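Local coordinates for protein 3-hydroxyacyl-CoA dehydrogenase type-2 (Mycobacterium avium, PDB 3PPI) that probably catalyses the NAD-dependent oxidation of 3-hydroxyacyl-CoA thioesters to 3-ketoacyl-CoA, as a Rossmann-fold enzyme of the short-chain dehydrogenase/reductase family, at residues A[42-45]-A[46-50]; A[144-147]-A[148-151]. All blocks are in the same frame, centred on the assembly; numbering follows the deposited sequence.

How the contacts relate
Both contacts are short runs of a single helix, a little over two turns long, knit by i to i+4 backbone bonds, and both centre on an arginine that offers NE and NH2 to one oxygen. Contact 1 lies on helix 41-52, within the first beta-alpha-beta unit. Contact 2 lies on helix 130-156, on the other face of the parallel sheet; the two centres are 19 Å apart and the contacts do not touch. Contact 1 is partly buried, and its arginine pairs with a carboxylate in a network of charges. Contact 2 is wholly buried beside a second subunit, where a neutral asparagine takes the arginine and aromatic and aliphatic packing does more of the work.

Contact 1: A[42-45]-A[46-50]; sequences LGEA and TVRRL
Residues 42-50 form one regular alpha-helical run in which Val-47 N donates to Gly-43 O over 2.9 Å, with Thr-46, Arg-48 and Arg-49 bonded in the same way to Leu-42, Glu-44 and Ala-45. Thr-46 adds a second bond to this pattern. With chi1 at -56°, OG1 stands beside its own backbone N, from where the hydroxyl reaches back to donate to Leu-42 O, OG1 and O 2.9 Å apart. The hydroxyl and the amide N of Thr-46 reach that oxygen from opposite faces of the carbonyl plane.

On another side of the helix, Glu-44 and Arg-48 run side by side and point the same way. Arg-48 presents its NE/NH2 edge to a single oxygen: Glu-44 OE2 lies 3.1 Å from NE and equally far from NH2, almost in the guanidinium plane. NE meets OE2 at its anti lone pair, and the carboxylate and guanidinium planes are 42° apart. The pair belongs to a wider charge network, since Glu-44 OE1 bridges to Lys-66 and Arg-48 NH1 to Glu-73. Val-47 CG2 comes within 3.3 Å of Gly-43 O.

Gly-43 matches the last glycine of the glycine-rich turn (GxxxGxG) of short-chain dehydrogenases, consistent with a dinucleotide site; a magnesium ion bound at Gly-37 and Gly-40 lies nearby. Helix 41-52 connects strands 31-36 and 56-61: Val-47 and Leu-50 face both strands, Glu-44 and Arg-48 border Leu-70 of helix 64-74, and Leu-42 and Thr-46 pack on Phe-252 of helix 249-261.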
loop_
_atom_site.group_PDB
_atom_site.type_symbol
_atom_site.label_atom_id
_atom_site.label_comp_id
_atom_site.label_asym_id
_atom_site.label_seq_id
_atom_site.Cartn_x
_atom_site.Cartn_y
_atom_site.Cartn_z
ATOM N N LEU A 42 -16.680 18.045 -9.373
ATOM C CA LEU A 42 -16.975 16.976 -8.439
ATOM C C LEU A 42 -17.812 17.493 -7.267
ATOM O O LEU A 42 -18.735 16.834 -6.810
ATOM C CB LEU A 42 -15.674 16.369 -7.908
ATOM C CG LEU A 42 -14.679 15.812 -8.914
ATOM C CD1 LEU A 42 -13.471 15.158 -8.150
ATOM C CD2 LEU A 42 -15.365 14.819 -9.862
ATOM N N GLY A 43 -17.455 18.672 -6.769
ATOM C CA GLY A 43 -18.165 19.278 -5.650
ATOM C C GLY A 43 -19.617 19.599 -5.968
ATOM O O GLY A 43 -20.492 19.355 -5.147
ATOM N N GLU A 44 -19.876 20.143 -7.156
ATOM C CA GLU A 44 -21.251 20.417 -7.568
ATOM C C GLU A 44 -22.087 19.137 -7.560
ATOM O O GLU A 44 -23.212 19.129 -7.047
ATOM C CB GLU A 44 -21.297 21.080 -8.955
ATOM C CG GLU A 44 -22.697 21.215 -9.542
ATOM C CD GLU A 44 -22.705 21.847 -10.937
ATOM O OE1 GLU A 44 -21.646 22.310 -11.406
ATOM O OE2 GLU A 44 -23.786 21.875 -11.565
ATOM N N ALA A 45 -21.548 18.059 -8.119
ATOM C CA ALA A 45 -22.304 16.806 -8.188
ATOM C C ALA A 45 -22.606 16.284 -6.769
ATOM O O ALA A 45 -23.685 15.732 -6.499
ATOM C CB ALA A 45 -21.542 15.766 -9.011
ATOM N N THR A 46 -21.658 16.494 -5.864
ATOM C CA THR A 46 -21.823 16.099 -4.472
ATOM C C THR A 46 -22.926 16.935 -3.833
ATOM O O THR A 46 -23.820 16.390 -3.207
ATOM C CB THR A 46 -20.505 16.248 -3.693
ATOM O OG1 THR A 46 -19.498 15.484 -4.362
ATOM C CG2 THR A 46 -20.639 15.768 -2.233
ATOM N N VAL A 47 -22.879 18.252 -4.032
ATOM C CA VAL A 47 -23.940 19.122 -3.530
ATOM C C VAL A 47 -25.325 18.655 -4.012
ATOM O O VAL A 47 -26.247 18.479 -3.201
ATOM C CB VAL A 47 -23.711 20.588 -3.921
ATOM C CG1 VAL A 47 -24.953 21.439 -3.586
ATOM C CG2 VAL A 47 -22.455 21.139 -3.213
ATOM N N ARG A 48 -25.458 18.451 -5.319
ATOM C CA ARG A 48 -26.731 18.038 -5.906
ATOM C C ARG A 48 -27.220 16.728 -5.271
ATOM O O ARG A 48 -28.395 16.597 -4.940
ATOM C CB ARG A 48 -26.600 17.880 -7.426
ATOM C CG ARG A 48 -26.435 19.201 -8.166
ATOM C CD ARG A 48 -26.403 18.992 -9.661
ATOM N NE ARG A 48 -26.182 20.241 -10.399
ATOM C CZ ARG A 48 -27.135 21.118 -10.710
ATOM N NH1 ARG A 48 -28.394 20.914 -10.334
ATOM N NH2 ARG A 48 -26.823 22.216 -11.388
ATOM N N ARG A 49 -26.314 15.770 -5.115
ATOM C CA ARG A 49 -26.637 14.465 -4.531
ATOM C C ARG A 49 -27.055 14.586 -3.070
ATOM O O ARG A 49 -28.073 14.036 -2.665
ATOM C CB ARG A 49 -25.428 13.525 -4.622
ATOM C CG ARG A 49 -25.590 12.168 -3.932
ATOM C CD ARG A 49 -26.785 11.372 -4.450
ATOM N NE ARG A 49 -26.896 10.096 -3.743
ATOM C CZ ARG A 49 -26.349 8.943 -4.121
ATOM N NH1 ARG A 49 -25.628 8.838 -5.226
ATOM N NH2 ARG A 49 -26.522 7.873 -3.365
ATOM N N LEU A 50 -26.249 15.274 -2.268
ATOM C CA LEU A 50 -26.562 15.381 -0.843
ATOM C C LEU A 50 -27.864 16.167 -0.618
ATOM O O LEU A 50 -28.657 15.814 0.247
ATOM C CB LEU A 50 -25.405 16.002 -0.077
ATOM C CG LEU A 50 -24.093 15.215 -0.027
ATOM C CD1 LEU A 50 -23.082 15.963 0.895
ATOM C CD2 LEU A 50 -24.312 13.777 0.433
#

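Contact 2: A[144-147]-A[148-151]; sequences TYNV and ARLV
Asn-146 OD1 takes two hydrogen bonds from Arg-149, at 2.9 Å from NH2 and 3.0 Å from NE. The oxygen sits at the NE/NH2 edge of the guanidinium, close to its plane, while the amide is turned 31° from that plane. A chi1 of 80° lodges Arg-149 CG between its backbone N and carbonyl carbon, and the extended chain beyond carries the head back over the preceding turn. Leu-150 CD2 lies 3.7 Å above one face of the guanidinium, offset toward its rim. The charge itself is met by Glu-88, which forms a salt bridge with NH2, and Asn-146 ND2 donates to Val-85 O, which fixes the amide's rotation.

Tyr-145 crosses Arg-149 at about a right angle, its CD2 4.2 Å from Arg-149 CD. On the sheet-facing side of the helix, Val-147 and Val-151 lie alongside each other, CG1 of the first 4.1 Å from CG2 of the second, and pack against strand 103-109.

The opposite side meets the second subunit: Tyr-145 stacks on Phe-133 and hydrogen-bonds through OH to Thr-185 of that subunit, while Arg-149 NH1 donates to Ala-128 O of the same neighbour. A long helix wedged in this way between its own Rossmann sheet and a partner subunit is consistent with the helix-bundle interface by which subunits of classical short-chain dehydrogenases pair within the tetramer.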
loop_
_atom_site.group_PDB
_atom_site.type_symbol
_atom_site.label_atom_id
_atom_site.label_comp_id
_atom_site.label_asym_id
_atom_site.label_seq_id
_atom_site.Cartn_x
_atom_site.Cartn_y
_atom_site.Cartn_z
ATOM N N THR A 144 -7.254 21.448 3.214
ATOM C CA THR A 144 -8.026 20.293 3.684
ATOM C C THR A 144 -7.991 20.204 5.199
ATOM O O THR A 144 -9.043 20.008 5.829
ATOM C CB THR A 144 -7.531 18.986 3.058
ATOM O OG1 THR A 144 -7.805 19.035 1.655
ATOM C CG2 THR A 144 -8.231 17.741 3.679
ATOM N N TYR A 145 -6.809 20.364 5.790
ATOM C CA TYR A 145 -6.684 20.256 7.246
ATOM C C TYR A 145 -7.465 21.363 7.941
ATOM O O TYR A 145 -8.116 21.118 8.957
ATOM C CB TYR A 145 -5.236 20.258 7.694
ATOM C CG TYR A 145 -5.046 19.810 9.128
ATOM C CD1 TYR A 145 -5.123 18.469 9.460
ATOM C CD2 TYR A 145 -4.846 20.725 10.148
ATOM C CE1 TYR A 145 -4.963 18.036 10.772
ATOM C CE2 TYR A 145 -4.681 20.310 11.475
ATOM C CZ TYR A 145 -4.732 18.965 11.774
ATOM O OH TYR A 145 -4.563 18.519 13.062
ATOM N N ASN A 146 -7.444 22.566 7.366
ATOM C CA ASN A 146 -8.143 23.713 7.950
ATOM C C ASN A 146 -9.660 23.503 7.947
ATOM O O ASN A 146 -10.323 23.761 8.947
ATOM C CB ASN A 146 -7.797 25.017 7.217
ATOM C CG ASN A 146 -8.260 26.263 7.973
ATOM O OD1 ASN A 146 -7.921 26.457 9.157
ATOM N ND2 ASN A 146 -9.022 27.128 7.288
ATOM N N VAL A 147 -10.197 23.028 6.830
ATOM C CA VAL A 147 -11.624 22.722 6.750
ATOM C C VAL A 147 -11.954 21.610 7.763
ATOM O O VAL A 147 -12.901 21.732 8.542
ATOM C CB VAL A 147 -12.044 22.321 5.316
ATOM C CG1 VAL A 147 -13.501 21.858 5.275
ATOM C CG2 VAL A 147 -11.828 23.495 4.361
ATOM N N ALA A 148 -11.129 20.562 7.790
ATOM C CA ALA A 148 -11.405 19.403 8.634
ATOM C C ALA A 148 -11.397 19.740 10.127
ATOM O O ALA A 148 -12.269 19.261 10.867
ATOM C CB ALA A 148 -10.423 18.276 8.348
ATOM N N ARG A 149 -10.402 20.519 10.574
ATOM C CA ARG A 149 -10.281 20.810 11.982
ATOM C C ARG A 149 -11.472 21.636 12.478
ATOM O O ARG A 149 -12.025 21.349 13.537
ATOM C CB ARG A 149 -8.929 21.458 12.316
ATOM C CG ARG A 149 -8.833 22.918 12.024
ATOM C CD ARG A 149 -7.393 23.474 12.041
ATOM N NE ARG A 149 -7.503 24.887 11.665
ATOM C CZ ARG A 149 -7.771 25.889 12.498
ATOM N NH1 ARG A 149 -7.873 25.694 13.811
ATOM N NH2 ARG A 149 -7.940 27.109 12.011
ATOM N N LEU A 150 -11.893 22.615 11.688
ATOM C CA LEU A 150 -12.963 23.521 12.091
ATOM C C LEU A 150 -14.338 22.840 12.015
ATOM O O LEU A 150 -15.166 22.972 12.944
ATOM C CB LEU A 150 -12.916 24.803 11.239
ATOM C CG LEU A 150 -11.645 25.645 11.431
ATOM C CD1 LEU A 150 -11.478 26.744 10.355
ATOM C CD2 LEU A 150 -11.641 26.272 12.840
ATOM N N VAL A 151 -14.567 22.077 10.947
ATOM C CA VAL A 151 -15.838 21.357 10.795
ATOM C C VAL A 151 -15.916 20.229 11.843
ATOM O O VAL A 151 -16.965 20.016 12.449
ATOM C CB VAL A 151 -16.026 20.801 9.359
ATOM C CG1 VAL A 151 -17.237 19.859 9.293
ATOM C CG2 VAL A 151 -16.175 21.950 8.352
#